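Local atomic coordinates of alpha-galactosidase 1 (Saccharomyces cerevisiae, PDB entry 3LRK), a protein that hydrolyses terminal, non-reducing alpha-D-galactose residues from alpha-D-galactosides, including galactose oligosaccharides, galactomannans and galactolipids. Residues T29-W34 / F182-N187; N36-A41 / N263-V268; M64-I69 / S311-N316; N295-K300 / L410-T415. The protein carries 1 engineered substitution. All blocks are in the same frame, centred on the assembly; numbering follows the deposited sequence.

Interaction 1 of 4, residues T29-W34 / F182-N187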
loop_
_atom_site.group_PDB
_atom_site.type_symbol
_atom_site.label_atom_id
_atom_site.label_comp_id
_atom_site.label_asym_id
_atom_site.label_seq_id
_atom_site.Cartn_x
_atom_site.Cartn_y
_atom_site.Cartn_z
ATOM N N THR A 29 -1.760 -27.052 21.416
ATOM C CA THR A 29 -0.650 -27.245 20.486
ATOM C C THR A 29 -1.290 -27.217 19.080
ATOM O O THR A 29 -2.513 -27.327 18.970
ATOM C CB THR A 29 0.012 -28.612 20.671
ATOM O OG1 THR A 29 -0.979 -29.640 20.486
ATOM C CG2 THR A 29 0.675 -28.737 22.076
ATOM N N PRO A 30 -0.479 -27.065 18.015
ATOM C CA PRO A 30 -1.053 -27.035 16.669
ATOM C C PRO A 30 -1.757 -28.354 16.346
ATOM O O PRO A 30 -1.368 -29.397 16.874
ATOM C CB PRO A 30 0.173 -26.824 15.777
ATOM C CG PRO A 30 1.162 -26.146 16.667
ATOM C CD PRO A 30 0.978 -26.860 17.975
ATOM N N GLN A 31 -2.802 -28.300 15.524
ATOM C CA GLN A 31 -3.547 -29.513 15.162
ATOM C C GLN A 31 -2.744 -30.407 14.232
ATOM O O GLN A 31 -1.866 -29.940 13.517
ATOM C CB GLN A 31 -4.929 -29.186 14.567
ATOM C CG GLN A 31 -4.924 -28.549 13.180
ATOM C CD GLN A 31 -4.813 -27.031 13.210
ATOM O OE1 GLN A 31 -4.153 -26.455 14.091
ATOM N NE2 GLN A 31 -5.463 -26.370 12.241
ATOM N N MET A 32 -3.040 -31.705 14.274
ATOM C CA MET A 32 -2.451 -32.664 13.352
ATOM C C MET A 32 -3.570 -33.523 12.785
ATOM O O MET A 32 -4.534 -33.837 13.484
ATOM C CB MET A 32 -1.433 -33.574 14.061
ATOM C CG MET A 32 -0.192 -32.875 14.597
ATOM S SD MET A 32 0.728 -33.919 15.772
ATOM C CE MET A 32 1.391 -35.145 14.639
ATOM N N GLY A 33 -3.432 -33.905 11.521
ATOM C CA GLY A 33 -4.437 -34.731 10.885
ATOM C C GLY A 33 -4.212 -34.932 9.406
ATOM O O GLY A 33 -3.081 -35.019 8.953
ATOM N N TRP A 34 -5.308 -34.987 8.662
ATOM C CA TRP A 34 -5.282 -35.246 7.231
ATOM C C TRP A 34 -6.497 -34.594 6.570
ATOM O O TRP A 34 -7.579 -34.523 7.160
ATOM C CB TRP A 34 -5.276 -36.763 6.990
ATOM C CG TRP A 34 -5.479 -37.205 5.550
ATOM C CD1 TRP A 34 -4.509 -37.380 4.602
ATOM C CD2 TRP A 34 -6.718 -37.555 4.923
ATOM N NE1 TRP A 34 -5.070 -37.800 3.417
ATOM C CE2 TRP A 34 -6.424 -37.920 3.586
ATOM C CE3 TRP A 34 -8.054 -37.594 5.357
ATOM C CZ2 TRP A 34 -7.414 -38.314 2.678
ATOM C CZ3 TRP A 34 -9.042 -37.989 4.445
ATOM C CH2 TRP A 34 -8.709 -38.345 3.125
ATOM N N PHE A 182 -12.900 -27.056 17.030
ATOM C CA PHE A 182 -11.638 -26.449 16.650
ATOM C C PHE A 182 -11.896 -25.607 15.394
ATOM O O PHE A 182 -12.313 -26.140 14.362
ATOM C CB PHE A 182 -10.624 -27.551 16.319
ATOM C CG PHE A 182 -9.194 -27.060 16.193
ATOM C CD1 PHE A 182 -8.791 -26.283 15.105
ATOM C CD2 PHE A 182 -8.253 -27.391 17.166
ATOM C CE1 PHE A 182 -7.490 -25.849 14.992
ATOM C CE2 PHE A 182 -6.944 -26.967 17.057
ATOM C CZ PHE A 182 -6.562 -26.187 15.974
ATOM N N TYR A 183 -11.651 -24.297 15.483
ATOM C CA TYR A 183 -12.017 -23.383 14.387
ATOM C C TYR A 183 -10.778 -22.935 13.598
ATOM O O TYR A 183 -9.925 -22.192 14.106
ATOM C CB TYR A 183 -12.822 -22.203 14.959
ATOM C CG TYR A 183 -13.395 -21.195 13.964
ATOM C CD1 TYR A 183 -13.969 -21.592 12.745
ATOM C CD2 TYR A 183 -13.402 -19.836 14.286
ATOM C CE1 TYR A 183 -14.512 -20.626 11.846
ATOM C CE2 TYR A 183 -13.935 -18.885 13.426
ATOM C CZ TYR A 183 -14.490 -19.270 12.223
ATOM O OH TYR A 183 -14.989 -18.276 11.408
ATOM N N SER A 184 -10.690 -23.425 12.360
ATOM C CA SER A 184 -9.557 -23.212 11.470
ATOM C C SER A 184 -9.932 -22.212 10.382
ATOM O O SER A 184 -10.780 -22.486 9.544
ATOM C CB SER A 184 -9.135 -24.559 10.852
ATOM O OG SER A 184 -8.319 -24.414 9.700
ATOM N N LEU A 185 -9.311 -21.035 10.419
ATOM C CA LEU A 185 -9.549 -20.000 9.407
ATOM C C LEU A 185 -8.810 -20.292 8.111
ATOM O O LEU A 185 -7.673 -20.757 8.123
ATOM C CB LEU A 185 -9.109 -18.631 9.949
ATOM C CG LEU A 185 -10.114 -17.714 10.661
ATOM C CD1 LEU A 185 -11.168 -18.427 11.493
ATOM C CD2 LEU A 185 -9.430 -16.595 11.451
ATOM N N CYS A 186 -9.465 -20.016 6.984
ATOM C CA CYS A 186 -8.823 -20.174 5.690
ATOM C C CYS A 186 -9.091 -18.929 4.855
ATOM O O CYS A 186 -9.826 -18.986 3.880
ATOM C CB CYS A 186 -9.340 -21.432 4.969
ATOM S SG CYS A 186 -8.464 -21.858 3.428
ATOM N N ASN A 187 -8.496 -17.802 5.257
ATOM C CA ASN A 187 -8.601 -16.578 4.486
ATOM C C ASN A 187 -7.273 -16.103 3.895
ATOM O O ASN A 187 -7.168 -14.954 3.465
ATOM C CB ASN A 187 -9.309 -15.459 5.287
ATOM C CG ASN A 187 -8.349 -14.614 6.117
ATOM O OD1 ASN A 187 -7.400 -15.126 6.716
ATOM N ND2 ASN A 187 -8.609 -13.307 6.168
#
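Gln31 lays its carboxamide against the outer end of the Phe182 ring, the two side chains crossing at roughly a right angle. OE1 of Gln31 approaches CZ of Phe182 to 3.1 Å, a tight oxygen-carbon approach, while Gln31 CD is 3.4 Å from Phe182 CE1. The amide is not stacked on the ring, since their planes differ by 58°. With chi1 at 70° Gln31 CG sits between the backbone N and the carbonyl carbon, and the bend at chi2 then swings the amide over toward Phe182. Gln31 NE2 stops 4.3 Å from Ser184 OG. The two segments belong to the first and fifth strands of the (beta/alpha)8 barrel, so the contact spans the barrel interior, near the strand ends remote from the catalytic carboxylates. Around it, NE2 of Gln31 is held by Tyr145 OH and Ser203 OG, which fixes the rotation of the amide; OE1 is buried and has no hydrogen-bond partner in the model. Replacing Gln31 by alanine would probably open a gap beside the Phe182 ring and leave Tyr145 and Ser203 without their shared amide donor. Phe182 is steadied in turn by the rings of Tyr145 and Tyr68, the former nearly parallel to it.

Interaction 2 of 4, residues N36-A41 / N263-V268; sequences NWNTFA and NLEVGV
Asn263 meets Asn38 mainly through water. Its CB is 4.1 Å from Asn38 ND2, yet its carbonyl O and its ND2 each meet a water: the carbonyl O lies 2.8 Å from water 1, which accepts from Asn38 ND2 at 2.7 Å, and its amide ND2 donates at 3.2 Å to water 2, which also takes the backbone N of Asn38. The Asn263 side chain is about 5 Å from that of the substrate-binding residue Lys147, so this watery seam borders the active site. Leu264 O stays 4.0 Å from Asn38 ND2, too far to bond, while the Leu264 side chain turns to the barrel helices 273-285 and 301-307. The bend at chi2 (-84°) brings the Glu265 carboxylate near Asn38, and the two planes lie 6° apart. The gap of 3.7 Å from Glu265 OE1 to Asn38 ND2 is too long for a hydrogen bond, and a weak bond at most reaches Glu265 OE2 from water 1. A type II turn runs from Glu265 to Val268, with Gly267, part of a glycan pocket, at positive phi. The turn presents Val268 CG2 to the Asn38 amide. With no direct hydrogen bond between them, helix 37-40 and this loop depend on bridging water for their polar coupling.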
loop_
_atom_site.group_PDB
_atom_site.type_symbol
_atom_site.label_atom_id
_atom_site.label_comp_id
_atom_site.label_asym_id
_atom_site.label_seq_id
_atom_site.Cartn_x
_atom_site.Cartn_y
_atom_site.Cartn_z
ATOM N N ASN A 36 -8.487 -34.506 2.613
ATOM C CA ASN A 36 -8.598 -35.267 1.359
ATOM C C ASN A 36 -8.335 -34.484 0.071
ATOM O O ASN A 36 -8.249 -35.080 -1.011
ATOM C CB ASN A 36 -9.990 -35.893 1.263
ATOM C CG ASN A 36 -11.083 -34.848 1.085
ATOM O OD1 ASN A 36 -11.390 -34.415 -0.036
ATOM N ND2 ASN A 36 -11.667 -34.433 2.186
ATOM N N TRP A 37 -8.222 -33.161 0.174
ATOM C CA TRP A 37 -8.227 -32.318 -1.021
ATOM C C TRP A 37 -7.085 -32.598 -2.014
ATOM O O TRP A 37 -7.353 -32.929 -3.178
ATOM C CB TRP A 37 -8.287 -30.817 -0.688
ATOM C CG TRP A 37 -8.475 -30.034 -1.943
ATOM C CD1 TRP A 37 -7.529 -29.336 -2.630
ATOM C CD2 TRP A 37 -9.683 -29.940 -2.707
ATOM N NE1 TRP A 37 -8.081 -28.782 -3.770
ATOM C CE2 TRP A 37 -9.401 -29.141 -3.840
ATOM C CE3 TRP A 37 -10.985 -30.439 -2.533
ATOM C CZ2 TRP A 37 -10.372 -28.835 -4.799
ATOM C CZ3 TRP A 37 -11.954 -30.128 -3.489
ATOM C CH2 TRP A 37 -11.637 -29.340 -4.608
ATOM N N ASN A 38 -5.834 -32.462 -1.563
ATOM C CA ASN A 38 -4.675 -32.574 -2.467
ATOM C C ASN A 38 -4.754 -33.766 -3.412
ATOM O O ASN A 38 -4.330 -33.673 -4.561
ATOM C CB ASN A 38 -3.348 -32.605 -1.703
ATOM C CG ASN A 38 -2.950 -31.239 -1.140
ATOM O OD1 ASN A 38 -3.493 -30.199 -1.535
ATOM N ND2 ASN A 38 -1.996 -31.240 -0.211
ATOM N N THR A 39 -5.334 -34.865 -2.939
ATOM C CA THR A 39 -5.260 -36.129 -3.664
ATOM C C THR A 39 -6.602 -36.656 -4.173
ATOM O O THR A 39 -6.621 -37.529 -5.051
ATOM C CB THR A 39 -4.476 -37.220 -2.850
ATOM O OG1 THR A 39 -5.129 -37.480 -1.597
ATOM C CG2 THR A 39 -3.036 -36.761 -2.578
ATOM N N PHE A 40 -7.712 -36.117 -3.661
ATOM C CA PHE A 40 -9.058 -36.562 -4.074
ATOM C C PHE A 40 -10.009 -35.484 -4.629
ATOM O O PHE A 40 -11.029 -35.810 -5.242
ATOM C CB PHE A 40 -9.739 -37.335 -2.946
ATOM C CG PHE A 40 -9.023 -38.599 -2.573
ATOM C CD1 PHE A 40 -8.048 -38.594 -1.574
ATOM C CD2 PHE A 40 -9.301 -39.794 -3.242
ATOM C CE1 PHE A 40 -7.361 -39.767 -1.231
ATOM C CE2 PHE A 40 -8.626 -40.972 -2.908
ATOM C CZ PHE A 40 -7.650 -40.956 -1.901
ATOM N N ALA A 41 -9.671 -34.211 -4.413
ATOM C CA ALA A 41 -10.517 -33.086 -4.836
ATOM C C ALA A 41 -11.999 -33.322 -4.473
ATOM O O ALA A 41 -12.281 -33.721 -3.343
ATOM C CB ALA A 41 -10.321 -32.780 -6.327
ATOM N N ASN A 263 -1.588 -27.402 4.158
ATOM C CA ASN A 263 -1.303 -28.831 4.294
ATOM C C ASN A 263 0.080 -29.196 3.744
ATOM O O ASN A 263 0.553 -28.599 2.769
ATOM C CB ASN A 263 -2.363 -29.670 3.589
ATOM C CG ASN A 263 -3.782 -29.366 4.050
ATOM O OD1 ASN A 263 -4.025 -28.550 4.956
ATOM N ND2 ASN A 263 -4.729 -30.033 3.429
ATOM N N LEU A 264 0.711 -30.175 4.384
ATOM C CA LEU A 264 2.010 -30.701 3.975
ATOM C C LEU A 264 1.943 -31.381 2.615
ATOM O O LEU A 264 1.003 -32.130 2.329
ATOM C CB LEU A 264 2.533 -31.692 5.035
ATOM C CG LEU A 264 2.883 -31.040 6.377
ATOM C CD1 LEU A 264 2.833 -32.024 7.563
ATOM C CD2 LEU A 264 4.238 -30.312 6.291
ATOM N N GLU A 265 2.949 -31.116 1.789
ATOM C CA GLU A 265 3.047 -31.684 0.458
ATOM C C GLU A 265 3.971 -32.905 0.460
ATOM O O GLU A 265 4.286 -33.458 -0.595
ATOM C CB GLU A 265 3.536 -30.629 -0.536
ATOM C CG GLU A 265 2.590 -29.436 -0.692
ATOM C CD GLU A 265 1.452 -29.682 -1.674
ATOM O OE1 GLU A 265 1.204 -30.838 -2.089
ATOM O OE2 GLU A 265 0.784 -28.700 -2.037
ATOM N N VAL A 266 4.395 -33.314 1.655
ATOM C CA VAL A 266 5.158 -34.545 1.826
ATOM C C VAL A 266 4.331 -35.695 1.242
ATOM O O VAL A 266 3.157 -35.860 1.572
ATOM C CB VAL A 266 5.509 -34.805 3.318
ATOM C CG1 VAL A 266 6.276 -36.122 3.487
ATOM C CG2 VAL A 266 6.325 -33.647 3.894
ATOM N N GLY A 267 4.944 -36.457 0.340
ATOM C CA GLY A 267 4.259 -37.564 -0.322
ATOM C C GLY A 267 3.336 -37.129 -1.445
ATOM O O GLY A 267 2.569 -37.944 -1.964
ATOM N N VAL A 268 3.393 -35.847 -1.806
ATOM C CA VAL A 268 2.608 -35.319 -2.926
ATOM C C VAL A 268 3.557 -34.826 -4.020
ATOM O O VAL A 268 4.559 -34.166 -3.740
ATOM C CB VAL A 268 1.653 -34.157 -2.502
ATOM C CG1 VAL A 268 0.708 -33.768 -3.650
ATOM C CG2 VAL A 268 0.844 -34.524 -1.267
HETATM O O HOH W 1 -1.345 -28.800 0.660
HETATM O O HOH W 2 -5.045 -32.266 1.204
#

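Interaction 3 of 4, residues M64-I69 / S311-N316; sequences MGYKYI and SVIAIN
A single methyl group, CD1 of Ile313, carries nearly the whole of this contact, touching Met64 and Tyr66 together. The CE methyl of Met64 comes within 3.7 Å of Ile313 CD1, the side chains crossing at about a right angle; a bend at chi3 (71°) turns the thioether end that way. Beside it, the phenol end of Tyr66 reaches the same methyl, with Tyr66 CE2 at 3.9 Å and OH at 3.8 Å from Ile313 CD1. The approach is oblique, and it is a van der Waals contact even at OH, whose hydrogen bond goes to Tyr307 O. The other branch of the isoleucine, CG2, lies 4.2 Å from Met64 O, which is itself bonded to Tyr428 OH. Cut back to alanine, Ile313 would lose the methyl shared by both partners, which is likely to open a gap between Met64 CE and the Tyr66 ring. In the chain between Met64 and Tyr66, Gly65 adopts backbone angles at which a CB would press on the preceding carbonyl, and Tyr66 centres an inverse gamma turn. Phe280 and Met32 also pack on Ile313. Helix 310-316 thus packs on the turn that leads into strand 68-70, the second strand of the TIM barrel.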
loop_
_atom_site.group_PDB
_atom_site.type_symbol
_atom_site.label_atom_id
_atom_site.label_comp_id
_atom_site.label_asym_id
_atom_site.label_seq_id
_atom_site.Cartn_x
_atom_site.Cartn_y
_atom_site.Cartn_z
ATOM N N MET A 64 0.328 -41.041 16.738
ATOM C CA MET A 64 1.388 -40.024 16.785
ATOM C C MET A 64 0.796 -38.621 16.953
ATOM O O MET A 64 1.511 -37.664 17.256
ATOM C CB MET A 64 2.283 -40.072 15.543
ATOM C CG MET A 64 3.036 -41.384 15.348
ATOM S SD MET A 64 4.522 -41.231 14.336
ATOM C CE MET A 64 5.594 -40.336 15.466
ATOM N N GLY A 65 -0.513 -38.513 16.752
ATOM C CA GLY A 65 -1.219 -37.265 16.980
ATOM C C GLY A 65 -2.031 -36.813 15.785
ATOM O O GLY A 65 -2.810 -35.873 15.907
ATOM N N TYR A 66 -1.858 -37.480 14.643
ATOM C CA TYR A 66 -2.616 -37.152 13.417
ATOM C C TYR A 66 -4.067 -37.624 13.535
ATOM O O TYR A 66 -4.462 -38.656 12.970
ATOM C CB TYR A 66 -1.970 -37.764 12.173
ATOM C CG TYR A 66 -0.575 -37.273 11.829
ATOM C CD1 TYR A 66 -0.375 -36.091 11.097
ATOM C CD2 TYR A 66 0.553 -38.008 12.203
ATOM C CE1 TYR A 66 0.931 -35.656 10.755
ATOM C CE2 TYR A 66 1.849 -37.577 11.873
ATOM C CZ TYR A 66 2.030 -36.409 11.152
ATOM O OH TYR A 66 3.313 -36.015 10.824
ATOM N N LYS A 67 -4.863 -36.850 14.263
ATOM C CA LYS A 67 -6.173 -37.318 14.727
ATOM C C LYS A 67 -7.391 -36.662 14.092
ATOM O O LYS A 67 -8.497 -37.194 14.192
ATOM C CB LYS A 67 -6.250 -37.243 16.258
ATOM C CG LYS A 67 -5.534 -38.427 16.917
ATOM C CD LYS A 67 -5.582 -38.378 18.429
ATOM C CE LYS A 67 -4.927 -39.612 19.013
ATOM N NZ LYS A 67 -5.120 -39.664 20.503
ATOM N N TYR A 68 -7.189 -35.509 13.459
ATOM C CA TYR A 68 -8.272 -34.841 12.737
ATOM C C TYR A 68 -8.367 -35.372 11.306
ATOM O O TYR A 68 -7.426 -35.231 10.519
ATOM C CB TYR A 68 -8.081 -33.315 12.736
ATOM C CG TYR A 68 -8.397 -32.658 14.055
ATOM C CD1 TYR A 68 -9.717 -32.477 14.466
ATOM C CD2 TYR A 68 -7.378 -32.204 14.891
ATOM C CE1 TYR A 68 -10.013 -31.866 15.689
ATOM C CE2 TYR A 68 -7.662 -31.595 16.113
ATOM C CZ TYR A 68 -8.978 -31.426 16.501
ATOM O OH TYR A 68 -9.258 -30.829 17.702
ATOM N N ILE A 69 -9.486 -36.027 11.010
ATOM C CA ILE A 69 -9.837 -36.452 9.650
ATOM C C ILE A 69 -10.729 -35.367 9.060
ATOM O O ILE A 69 -11.921 -35.242 9.423
ATOM C CB ILE A 69 -10.570 -37.833 9.644
ATOM C CG1 ILE A 69 -9.699 -38.919 10.302
ATOM C CG2 ILE A 69 -10.993 -38.228 8.213
ATOM C CD1 ILE A 69 -8.307 -39.125 9.636
ATOM N N SER A 311 10.689 -37.177 16.646
ATOM C CA SER A 311 11.592 -36.120 17.102
ATOM C C SER A 311 11.173 -34.742 16.574
ATOM O O SER A 311 11.255 -33.727 17.275
ATOM C CB SER A 311 12.998 -36.434 16.592
ATOM O OG SER A 311 13.959 -35.908 17.477
ATOM N N VAL A 312 10.742 -34.717 15.321
ATOM C CA VAL A 312 10.344 -33.469 14.673
ATOM C C VAL A 312 8.938 -33.037 15.119
ATOM O O VAL A 312 8.697 -31.847 15.365
ATOM C CB VAL A 312 10.489 -33.574 13.137
ATOM C CG1 VAL A 312 9.918 -32.347 12.433
ATOM C CG2 VAL A 312 11.960 -33.766 12.752
ATOM N N ILE A 313 8.024 -33.998 15.237
ATOM C CA ILE A 313 6.676 -33.754 15.779
ATOM C C ILE A 313 6.726 -33.207 17.216
ATOM O O ILE A 313 5.940 -32.322 17.586
ATOM C CB ILE A 313 5.792 -35.028 15.714
ATOM C CG1 ILE A 313 5.631 -35.502 14.263
ATOM C CG2 ILE A 313 4.411 -34.786 16.364
ATOM C CD1 ILE A 313 4.982 -36.898 14.123
ATOM N N ALA A 314 7.674 -33.711 18.010
ATOM C CA ALA A 314 7.842 -33.250 19.382
ATOM C C ALA A 314 8.189 -31.748 19.451
ATOM O O ALA A 314 7.778 -31.067 20.388
ATOM C CB ALA A 314 8.895 -34.085 20.103
ATOM N N ILE A 315 8.935 -31.254 18.461
ATOM C CA ILE A 315 9.202 -29.815 18.304
ATOM C C ILE A 315 7.894 -29.054 18.096
ATOM O O ILE A 315 7.636 -28.063 18.780
ATOM C CB ILE A 315 10.168 -29.509 17.117
ATOM C CG1 ILE A 315 11.546 -30.160 17.330
ATOM C CG2 ILE A 315 10.303 -27.982 16.874
ATOM C CD1 ILE A 315 12.250 -29.769 18.648
ATOM N N ASN A 316 7.088 -29.535 17.149
ATOM C CA ASN A 316 5.813 -28.922 16.787
ATOM C C ASN A 316 4.830 -28.942 17.942
ATOM O O ASN A 316 4.030 -28.028 18.103
ATOM C CB ASN A 316 5.196 -29.640 15.583
ATOM C CG ASN A 316 3.905 -28.983 15.108
ATOM O OD1 ASN A 316 2.816 -29.483 15.371
ATOM N ND2 ASN A 316 4.027 -27.843 14.431
#

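Interaction 4 of 4, residues N295-K300 / L410-T415; sequences NVNNLK and LGRNKT. With NAG (2-acetamido-2-deoxy-beta-D-glucopyranose), chain B.
Leu410 points its isobutyl end at the backbone of Leu299 and Lys300 more than at any side chain. Its CD1 sits 3.3 Å from Leu299 O and 3.8 Å from Lys300 C, whereas the leucines meet loosely through their CD2 methyls at 4.5 Å. On the exposed side the Asn297 amide lies at the edge of the Arg412 guanidinium, their planes only 21° apart. ND2 of Asn297 stays 4.0 Å from Arg412 NH2; the two facing nitrogens are both donors, so no hydrogen bond joins them. An Asx turn, Asn297 N to Asn295 OD1, shapes the loop, while Asn298 turns the other way and donates from ND2 to O3 of an N-acetylglucosamine at 2.8 Å, almost straight (171°). Arg412, at positive phi, is the C-prime residue of the Schellman motif closing helix 403-410. Arg55 of helix 46-58 bonds both Val296 O and Leu410 O, bridging the loop and the end of helix 403-410, and Tyr304 of helix 301-307 packs on both Leu299 and Leu410.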
loop_
_atom_site.group_PDB
_atom_site.type_symbol
_atom_site.label_atom_id
_atom_site.label_comp_id
_atom_site.label_asym_id
_atom_site.label_seq_id
_atom_site.Cartn_x
_atom_site.Cartn_y
_atom_site.Cartn_z
ATOM N N ASN A 295 -1.988 -38.923 -0.178
ATOM C CA ASN A 295 -2.913 -40.058 -0.166
ATOM C C ASN A 295 -2.236 -41.152 0.641
ATOM O O ASN A 295 -1.213 -41.696 0.209
ATOM C CB ASN A 295 -3.200 -40.548 -1.594
ATOM C CG ASN A 295 -4.116 -41.779 -1.637
ATOM O OD1 ASN A 295 -4.531 -42.313 -0.605
ATOM N ND2 ASN A 295 -4.447 -42.219 -2.846
ATOM N N VAL A 296 -2.781 -41.459 1.814
ATOM C CA VAL A 296 -2.128 -42.402 2.729
ATOM C C VAL A 296 -2.162 -43.853 2.211
ATOM O O VAL A 296 -1.359 -44.684 2.638
ATOM C CB VAL A 296 -2.665 -42.302 4.191
ATOM C CG1 VAL A 296 -2.328 -40.931 4.802
ATOM C CG2 VAL A 296 -4.164 -42.573 4.255
ATOM N N ASN A 297 -3.083 -44.132 1.290
ATOM C CA ASN A 297 -3.161 -45.441 0.625
ATOM C C ASN A 297 -2.338 -45.465 -0.664
ATOM O O ASN A 297 -2.333 -46.452 -1.400
ATOM C CB ASN A 297 -4.620 -45.831 0.352
ATOM C CG ASN A 297 -5.362 -46.252 1.615
ATOM O OD1 ASN A 297 -6.229 -45.524 2.103
ATOM N ND2 ASN A 297 -5.028 -47.433 2.149
ATOM N N ASN A 298 -1.647 -44.360 -0.927
ATOM C CA ASN A 298 -0.749 -44.247 -2.057
ATOM C C ASN A 298 0.425 -43.369 -1.630
ATOM O O ASN A 298 0.748 -42.358 -2.266
ATOM C CB ASN A 298 -1.492 -43.648 -3.258
ATOM C CG ASN A 298 -0.784 -43.895 -4.569
ATOM O OD1 ASN A 298 0.202 -44.632 -4.630
ATOM N ND2 ASN A 298 -1.293 -43.287 -5.635
ATOM N N LEU A 299 1.036 -43.764 -0.516
ATOM C CA LEU A 299 2.103 -43.016 0.117
ATOM C C LEU A 299 3.398 -43.821 0.019
ATOM O O LEU A 299 3.431 -44.995 0.414
ATOM C CB LEU A 299 1.742 -42.757 1.585
ATOM C CG LEU A 299 2.736 -42.037 2.503
ATOM C CD1 LEU A 299 2.940 -40.588 2.065
ATOM C CD2 LEU A 299 2.256 -42.091 3.939
ATOM N N LYS A 300 4.450 -43.192 -0.506
ATOM C CA LYS A 300 5.746 -43.854 -0.634
ATOM C C LYS A 300 6.505 -43.905 0.691
ATOM O O LYS A 300 6.214 -43.131 1.616
ATOM C CB LYS A 300 6.596 -43.257 -1.764
ATOM C CG LYS A 300 7.163 -41.858 -1.538
ATOM C CD LYS A 300 7.832 -41.359 -2.818
ATOM C CE LYS A 300 8.685 -40.130 -2.586
ATOM N NZ LYS A 300 7.846 -38.948 -2.176
ATOM N N LEU A 410 4.068 -50.180 5.116
ATOM C CA LEU A 410 3.104 -49.754 4.094
ATOM C C LEU A 410 2.508 -50.913 3.296
ATOM O O LEU A 410 1.353 -50.843 2.873
ATOM C CB LEU A 410 3.728 -48.743 3.134
ATOM C CG LEU A 410 4.050 -47.360 3.708
ATOM C CD1 LEU A 410 5.043 -46.664 2.800
ATOM C CD2 LEU A 410 2.791 -46.517 3.927
ATOM N N GLY A 411 3.304 -51.961 3.086
ATOM C CA GLY A 411 2.860 -53.156 2.354
ATOM C C GLY A 411 2.120 -54.165 3.216
ATOM O O GLY A 411 1.802 -55.271 2.756
ATOM N N ARG A 412 1.848 -53.773 4.464
ATOM C CA ARG A 412 1.137 -54.588 5.461
ATOM C C ARG A 412 1.849 -55.906 5.801
ATOM O O ARG A 412 1.211 -56.904 6.135
ATOM C CB ARG A 412 -0.324 -54.836 5.051
ATOM C CG ARG A 412 -1.098 -53.581 4.677
ATOM C CD ARG A 412 -2.373 -53.932 3.933
ATOM N NE ARG A 412 -2.609 -53.025 2.810
ATOM C CZ ARG A 412 -3.292 -51.886 2.884
ATOM N NH1 ARG A 412 -3.828 -51.492 4.035
ATOM N NH2 ARG A 412 -3.442 -51.138 1.799
ATOM N N ASN A 413 3.176 -55.895 5.722
ATOM C CA ASN A 413 3.978 -57.047 6.109
ATOM C C ASN A 413 4.565 -56.893 7.515
ATOM O O ASN A 413 4.900 -57.887 8.170
ATOM C CB ASN A 413 5.065 -57.319 5.061
ATOM C CG ASN A 413 4.492 -57.885 3.760
ATOM O OD1 ASN A 413 3.829 -58.929 3.755
ATOM N ND2 ASN A 413 4.749 -57.196 2.649
ATOM N N LYS A 414 4.674 -55.640 7.962
ATOM C CA LYS A 414 5.111 -55.297 9.318
ATOM C C LYS A 414 4.115 -54.349 9.982
ATOM O O LYS A 414 3.477 -53.542 9.306
ATOM C CB LYS A 414 6.493 -54.643 9.294
ATOM C CG LYS A 414 7.643 -55.630 9.331
ATOM C CD LYS A 414 8.955 -54.960 9.700
ATOM C CE LYS A 414 10.067 -55.996 9.823
ATOM N NZ LYS A 414 11.342 -55.398 10.314
ATOM N N THR A 415 3.984 -54.456 11.304
ATOM C CA THR A 415 3.128 -53.550 12.074
ATOM C C THR A 415 3.929 -52.335 12.534
ATOM O O THR A 415 5.129 -52.440 12.808
ATOM C CB THR A 415 2.512 -54.228 13.324
ATOM O OG1 THR A 415 3.561 -54.678 14.196
ATOM C CG2 THR A 415 1.623 -55.406 12.924
HETATM C C1 NAG B . 3.102 -42.090 -8.376
HETATM C C2 NAG B . 1.589 -42.332 -8.464
HETATM C C3 NAG B . 1.179 -43.692 -7.881
HETATM C C4 NAG B . 2.031 -44.831 -8.442
HETATM C C5 NAG B . 3.522 -44.472 -8.412
HETATM C C6 NAG B . 4.348 -45.512 -9.168
HETATM C C7 NAG B . -0.196 -40.673 -8.457
HETATM C C8 NAG B . -1.011 -39.716 -7.636
HETATM N N2 NAG B . 0.832 -41.256 -7.840
HETATM O O3 NAG B . -0.179 -43.952 -8.167
HETATM O O4 NAG B . 1.786 -46.012 -7.705
HETATM O O5 NAG B . 3.768 -43.191 -8.979
HETATM O O6 NAG B . 5.095 -46.269 -8.242
HETATM O O7 NAG B . -0.491 -40.889 -9.635
#

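Interactions 1, 2 and 3 lie within the TIM-barrel region and interleave along the chain: their first segments come in the order 29-34, 36-41, 64-69 and their second in the order 182-187, 263-268, 311-316. Interactions 1 and 3, with centres about 13 Å apart, share the parallel sheet, where strands 32-35 and 68-70 are neighbours. Helix 37-40 of interaction 2 follows strand 32-35, and interactions 1 and 2 lie about 15 Å apart, centre to centre. Interaction 4 comes after both 1 and 2, crosses 3, and is about 25 Å from interaction 1, centre to centre; Asn295 touches Thr39 and Phe40 of interaction 2. Interaction 4 joins the barrel region to the C-terminal beta-sandwich domain at the glycosylated surface.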